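Local atomic coordinates of beta-alanyl-CoA:ammonia lyase 2 (Clostridium propionicum, PDB entry 4MTU), a protein that probably catalyses the elimination of ammonia from beta-alanyl-CoA, and binds zinc on a hot dog fold subunit. Residues 2-7 / 134-139; 43-48 / 127-132. One frame throughout, in Å; residues are numbered along the deposited sequence.

Overall arrangement
Both contacts dock the tail that follows strand 106-123 onto the rest of the chain, interaction 1 against the start of strand 4-11 and interaction 2 against the end of helix 27-45. Their centres are 13 Å apart, and interaction 2 is nested within the loop that interaction 1 closes. Tyr43 joins them: its CB lies 3.5 Å from Phe137 CE1, and its CD1 lies 3.6 Å from Glu134 CB. Phe137 O also packs 3.2 Å from Pro132 CG. Interaction 2 carries the zinc ligand Asp45, whereas in interaction 1 the nearest atom of the Phe137 side chain stays about 9 Å from the metal. Both contacts reach the second subunit.

Interaction 1: residues 2-7 / 134-139; sequences VGKKVV and ESSFKD
The ring contact is made by Gly3 and Phe137. Gly3 CA sits 3.8 Å from the centroid of the Phe137 ring and only 12° off the ring normal, so a CH-pi contact forms over one face, nearly at its centre. With no side chain on Gly3, the backbone itself can come down onto the ring. Phe137 CG is anti to its carbonyl carbon and beside its backbone N (chi1 -65°), which brings the ring to the turn between Val2 and Lys4. The same Gly3 CA makes a CA-H...O contact of 3.3 Å with Ser136 O, and the angle of 164° at the hydrogen shows it to be nearly straight.

Charge and hydrogen bonding hold the neighbouring side. Lys4 extends fully beyond CG, passes the Phe137 ring at about a right angle with CG 3.9 Å from Phe137 CE1, and ends in a salt bridge of 2.8 Å between Lys4 NZ and Glu134 OE2. The ammonium approaches from above the carboxylate plane. The other oxygen, Glu134 OE1, accepts from both Ser136 N and Ser136 OG, each at 2.8 Å; the hydroxyl arrives on the syn side, close to the carboxylate plane, and the amide from well above it. A bend at chi2 folds the Glu134 carboxylate back towards this 3-10 segment. Three donors thus hold the carboxylate's rotation and would be expected to stabilise its negative charge. Lys4 N to Ser136 OG, at 3.3 Å, is a weak hydrogen bond.

Outside the pair, Phe137 also packs on Ile75 of strand 68-78, and Ser135 OG bonds Glu110 OE2 of the second subunit. The arrangement is one of surface packing, a 3-10 turn of the C-terminal tail set against the start of strand 4-11, outermost within this chain in the hot dog fold's antiparallel sheet.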
loop_
_atom_site.group_PDB
_atom_site.type_symbol
_atom_site.label_atom_id
_atom_site.label_comp_id
_atom_site.label_asym_id
_atom_site.label_seq_id
_atom_site.Cartn_x
_atom_site.Cartn_y
_atom_site.Cartn_z
ATOM N N VAL A 2 -10.090 -24.376 -22.613
ATOM C CA VAL A 2 -10.413 -25.416 -21.671
ATOM C C VAL A 2 -11.069 -24.742 -20.462
ATOM O O VAL A 2 -10.454 -23.892 -19.816
ATOM C CB VAL A 2 -9.151 -26.141 -21.191
ATOM C CG1 VAL A 2 -9.512 -27.168 -20.168
ATOM C CG2 VAL A 2 -8.492 -26.769 -22.403
ATOM N N GLY A 3 -12.275 -25.103 -20.147
ATOM C CA GLY A 3 -12.967 -24.442 -19.043
ATOM C C GLY A 3 -13.489 -23.095 -19.447
ATOM O O GLY A 3 -13.537 -22.701 -20.628
ATOM N N LYS A 4 -13.925 -22.317 -18.508
ATOM C CA LYS A 4 -14.547 -21.002 -18.718
ATOM C C LYS A 4 -13.451 -19.943 -18.704
ATOM O O LYS A 4 -12.410 -20.093 -18.107
ATOM C CB LYS A 4 -15.563 -20.708 -17.584
ATOM C CG LYS A 4 -15.068 -20.329 -16.211
ATOM C CD LYS A 4 -16.135 -20.215 -15.129
ATOM C CE LYS A 4 -15.647 -19.917 -13.726
ATOM N NZ LYS A 4 -16.723 -19.986 -12.647
ATOM N N LYS A 5 -13.770 -18.809 -19.313
ATOM C CA LYS A 5 -12.972 -17.603 -19.222
ATOM C C LYS A 5 -13.162 -17.012 -17.835
ATOM O O LYS A 5 -14.287 -16.876 -17.381
ATOM C CB LYS A 5 -13.381 -16.664 -20.349
ATOM C CG LYS A 5 -12.596 -15.387 -20.498
ATOM C CD LYS A 5 -13.037 -14.586 -21.751
ATOM C CE LYS A 5 -12.818 -15.280 -23.078
ATOM N NZ LYS A 5 -13.012 -14.461 -24.346
ATOM N N VAL A 6 -12.104 -16.599 -17.179
ATOM C CA VAL A 6 -12.144 -15.887 -15.915
ATOM C C VAL A 6 -12.003 -14.388 -16.243
ATOM O O VAL A 6 -11.182 -13.968 -17.033
ATOM C CB VAL A 6 -11.047 -16.340 -14.995
ATOM C CG1 VAL A 6 -10.829 -15.400 -13.830
ATOM C CG2 VAL A 6 -11.388 -17.763 -14.490
ATOM N N VAL A 7 -12.858 -13.598 -15.583
ATOM C CA VAL A 7 -12.902 -12.143 -15.779
ATOM C C VAL A 7 -12.754 -11.450 -14.433
ATOM O O VAL A 7 -13.592 -11.601 -13.561
ATOM C CB VAL A 7 -14.201 -11.726 -16.440
ATOM C CG1 VAL A 7 -14.347 -10.208 -16.559
ATOM C CG2 VAL A 7 -14.367 -12.368 -17.815
ATOM N N GLU A 134 -13.966 -26.929 -10.299
ATOM C CA GLU A 134 -15.052 -26.052 -10.747
ATOM C C GLU A 134 -15.683 -26.766 -11.956
ATOM O O GLU A 134 -14.953 -27.301 -12.815
ATOM C CB GLU A 134 -14.578 -24.664 -11.020
ATOM C CG GLU A 134 -15.647 -23.592 -11.045
ATOM C CD GLU A 134 -16.370 -23.427 -12.367
ATOM O OE1 GLU A 134 -15.950 -23.985 -13.395
ATOM O OE2 GLU A 134 -17.380 -22.644 -12.385
ATOM N N SER A 135 -17.000 -26.830 -12.025
ATOM C CA SER A 135 -17.704 -27.679 -12.963
ATOM C C SER A 135 -17.365 -27.420 -14.411
ATOM O O SER A 135 -17.344 -28.389 -15.224
ATOM C CB SER A 135 -19.213 -27.622 -12.701
ATOM O OG SER A 135 -19.697 -26.295 -12.923
ATOM N N SER A 136 -17.047 -26.188 -14.812
ATOM C CA SER A 136 -16.741 -25.926 -16.217
ATOM C C SER A 136 -15.412 -26.551 -16.648
ATOM O O SER A 136 -15.140 -26.637 -17.862
ATOM C CB SER A 136 -16.754 -24.438 -16.534
ATOM O OG SER A 136 -15.622 -23.811 -16.123
ATOM N N PHE A 137 -14.610 -26.991 -15.714
ATOM C CA PHE A 137 -13.276 -27.571 -15.966
ATOM C C PHE A 137 -13.287 -29.084 -15.897
ATOM O O PHE A 137 -12.214 -29.696 -15.966
ATOM C CB PHE A 137 -12.225 -27.003 -15.004
ATOM C CG PHE A 137 -11.999 -25.510 -15.228
ATOM C CD1 PHE A 137 -12.897 -24.554 -14.775
ATOM C CD2 PHE A 137 -10.896 -25.030 -15.925
ATOM C CE1 PHE A 137 -12.714 -23.185 -15.017
ATOM C CE2 PHE A 137 -10.665 -23.691 -16.156
ATOM C CZ PHE A 137 -11.596 -22.770 -15.738
ATOM N N LYS A 138 -14.450 -29.693 -15.776
ATOM C CA LYS A 138 -14.546 -31.127 -15.509
ATOM C C LYS A 138 -13.933 -31.929 -16.623
ATOM O O LYS A 138 -13.482 -33.052 -16.398
ATOM C CB LYS A 138 -16.012 -31.555 -15.300
ATOM C CG LYS A 138 -16.951 -31.489 -16.469
ATOM N N ASP A 139 -13.886 -31.429 -17.838
ATOM C CA ASP A 139 -13.307 -32.326 -18.859
ATOM C C ASP A 139 -11.896 -31.900 -19.214
ATOM O O ASP A 139 -11.434 -32.321 -20.284
ATOM C CB ASP A 139 -14.317 -32.279 -19.999
ATOM C CG ASP A 139 -15.587 -33.036 -19.570
ATOM O OD1 ASP A 139 -15.436 -34.186 -19.081
ATOM O OD2 ASP A 139 -16.742 -32.549 -19.646
#

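Interaction 2: residues 43-48 / 127-132. With ZN (zinc ion), chain B.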
loop_
_atom_site.group_PDB
_atom_site.type_symbol
_atom_site.label_atom_id
_atom_site.label_comp_id
_atom_site.label_asym_id
_atom_site.label_seq_id
_atom_site.Cartn_x
_atom_site.Cartn_y
_atom_site.Cartn_z
ATOM N N TYR A 43 -9.100 -23.714 -10.385
ATOM C CA TYR A 43 -10.208 -24.433 -11.009
ATOM C C TYR A 43 -9.806 -25.700 -11.769
ATOM O O TYR A 43 -10.525 -26.683 -11.755
ATOM C CB TYR A 43 -10.996 -23.502 -11.937
ATOM C CG TYR A 43 -11.670 -22.352 -11.247
ATOM C CD1 TYR A 43 -12.011 -22.360 -9.899
ATOM C CD2 TYR A 43 -11.988 -21.189 -11.958
ATOM C CE1 TYR A 43 -12.612 -21.297 -9.280
ATOM C CE2 TYR A 43 -12.594 -20.135 -11.331
ATOM C CZ TYR A 43 -12.918 -20.163 -10.007
ATOM O OH TYR A 43 -13.492 -19.089 -9.370
ATOM N N VAL A 44 -8.657 -25.664 -12.437
ATOM C CA VAL A 44 -8.280 -26.810 -13.280
ATOM C C VAL A 44 -7.655 -27.933 -12.467
ATOM O O VAL A 44 -7.784 -29.109 -12.840
ATOM C CB VAL A 44 -7.372 -26.377 -14.466
ATOM C CG1 VAL A 44 -5.965 -26.134 -14.053
ATOM C CG2 VAL A 44 -7.512 -27.423 -15.575
ATOM N N ASP A 45 -6.944 -27.617 -11.380
ATOM C CA ASP A 45 -6.200 -28.655 -10.641
ATOM C C ASP A 45 -6.056 -28.376 -9.153
ATOM O O ASP A 45 -5.293 -29.104 -8.489
ATOM C CB ASP A 45 -4.910 -29.035 -11.315
ATOM C CG ASP A 45 -4.978 -30.202 -12.261
ATOM O OD1 ASP A 45 -4.478 -30.149 -13.396
ATOM O OD2 ASP A 45 -5.603 -31.249 -11.889
ATOM N N GLY A 46 -6.762 -27.419 -8.586
ATOM C CA GLY A 46 -6.857 -27.335 -7.151
ATOM C C GLY A 46 -5.608 -26.884 -6.412
ATOM O O GLY A 46 -5.439 -27.237 -5.229
ATOM N N ASP A 47 -4.782 -26.067 -7.053
ATOM C CA ASP A 47 -3.554 -25.550 -6.455
ATOM C C ASP A 47 -3.351 -24.115 -6.957
ATOM O O ASP A 47 -3.707 -23.841 -8.109
ATOM C CB ASP A 47 -2.383 -26.434 -6.836
ATOM C CG ASP A 47 -1.143 -26.156 -6.019
ATOM O OD1 ASP A 47 -0.339 -25.254 -6.408
ATOM O OD2 ASP A 47 -0.939 -26.812 -4.967
ATOM N N ILE A 48 -2.780 -23.274 -6.146
ATOM C CA ILE A 48 -2.572 -21.883 -6.587
ATOM C C ILE A 48 -1.502 -21.774 -7.671
ATOM O O ILE A 48 -1.518 -20.765 -8.390
ATOM C CB ILE A 48 -2.247 -20.935 -5.435
ATOM C CG1 ILE A 48 -0.991 -21.356 -4.625
ATOM C CG2 ILE A 48 -3.478 -20.759 -4.563
ATOM C CD1 ILE A 48 -0.477 -20.255 -3.695
ATOM N N ASP A 127 2.625 -33.968 -8.299
ATOM C CA ASP A 127 2.175 -34.463 -6.990
ATOM C C ASP A 127 1.151 -33.514 -6.342
ATOM O O ASP A 127 0.456 -33.906 -5.413
ATOM C CB ASP A 127 3.325 -34.703 -6.016
ATOM C CG ASP A 127 4.304 -35.801 -6.344
ATOM O OD1 ASP A 127 3.991 -36.651 -7.235
ATOM O OD2 ASP A 127 5.439 -35.894 -5.810
ATOM N N ASN A 128 1.116 -32.229 -6.743
ATOM C CA ASN A 128 0.231 -31.242 -6.219
ATOM C C ASN A 128 -1.038 -31.062 -7.050
ATOM O O ASN A 128 -1.928 -30.276 -6.635
ATOM C CB ASN A 128 0.893 -29.866 -6.115
ATOM C CG ASN A 128 1.995 -29.864 -5.069
ATOM O OD1 ASN A 128 1.871 -30.497 -4.037
ATOM N ND2 ASN A 128 3.087 -29.220 -5.419
ATOM N N GLN A 129 -1.184 -31.735 -8.180
ATOM C CA GLN A 129 -2.405 -31.627 -8.977
ATOM C C GLN A 129 -3.519 -32.470 -8.314
ATOM O O GLN A 129 -3.312 -33.598 -7.875
ATOM C CB GLN A 129 -2.184 -32.103 -10.383
ATOM C CG GLN A 129 -1.200 -31.213 -11.159
ATOM C CD GLN A 129 -0.807 -31.725 -12.517
ATOM O OE1 GLN A 129 -1.513 -32.571 -13.113
ATOM N NE2 GLN A 129 0.236 -31.199 -13.110
ATOM N N ARG A 130 -4.708 -31.887 -8.235
ATOM C CA ARG A 130 -5.836 -32.491 -7.516
ATOM C C ARG A 130 -7.041 -32.725 -8.365
ATOM O O ARG A 130 -8.081 -33.155 -7.871
ATOM C CB ARG A 130 -6.185 -31.697 -6.243
ATOM C CG ARG A 130 -4.983 -31.506 -5.333
ATOM C CD ARG A 130 -5.308 -31.030 -3.945
ATOM N NE ARG A 130 -6.146 -29.806 -3.994
ATOM C CZ ARG A 130 -7.335 -29.660 -3.503
ATOM N NH1 ARG A 130 -7.969 -30.575 -2.783
ATOM N NH2 ARG A 130 -7.990 -28.492 -3.669
ATOM N N GLY A 131 -6.950 -32.450 -9.665
ATOM C CA GLY A 131 -8.064 -32.563 -10.567
ATOM C C GLY A 131 -8.979 -31.293 -10.501
ATOM O O GLY A 131 -8.809 -30.396 -9.675
ATOM N N PRO A 132 -9.913 -31.253 -11.407
ATOM C CA PRO A 132 -10.780 -30.063 -11.533
ATOM C C PRO A 132 -11.557 -29.806 -10.249
ATOM O O PRO A 132 -12.009 -30.713 -9.559
ATOM C CB PRO A 132 -11.678 -30.358 -12.702
ATOM C CG PRO A 132 -10.993 -31.389 -13.503
ATOM C CD PRO A 132 -10.191 -32.203 -12.502
HETATM ZN ZN ZN B . -5.371 -32.263 -13.760
HETATM O O HOH W 1 -7.112 -31.230 -14.519
HETATM O O HOH W 2 -2.303 -29.025 -4.275
HETATM O O HOH W 3 -3.948 -33.516 -12.839
HETATM O O HOH W 4 -6.707 -33.874 -13.605
#
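Asp45 and Arg130 lock the two backbones together on the tight side: Arg130 N donates to Asp45 O at 2.9 Å, and one residue on, Gly131 N reaches Asp45 OD2 in a weaker bond (N-H...O angle 130°). Gly46, which leaves the helix with positive phi, offers its carbonyl to the Arg130 side chain. NE and NH2 grip Gly46 O side-on in the guanidinium plane, the NE bond being 2.9 Å and nearly straight at 164°. A bend at chi3 (-53°) turns the Arg130 group to this oxygen, and NH2 also bonds Ala106 O of the second subunit. Pro132 CA completes the fit with a CA-H...O contact of 3.4 Å to Tyr43 O.

The looser side is bridged by water. Asp47 OD2 and the backbone Asn128 O, with no direct bond between them, each accept from one water at 2.7 Å, close to the exposed Asn128 side chain; Asp47 OD2 is also held by Thr104 of the second subunit.

At the metal, Asp45 binds zinc with both oxygens, OD1 at 2.3 Å and OD2 at 2.1 Å. Three waters and His142 fill the remaining positions. Val44 O and Gln129 OE1 each accept from one zinc-bound water, Gln129 NE2 bonding Ile124 O, while Tyr83 OH steadies Asp45 OD1. This is a water-rich, six-coordinate zinc site with five ligands, joining a helix end to the C-terminal tail.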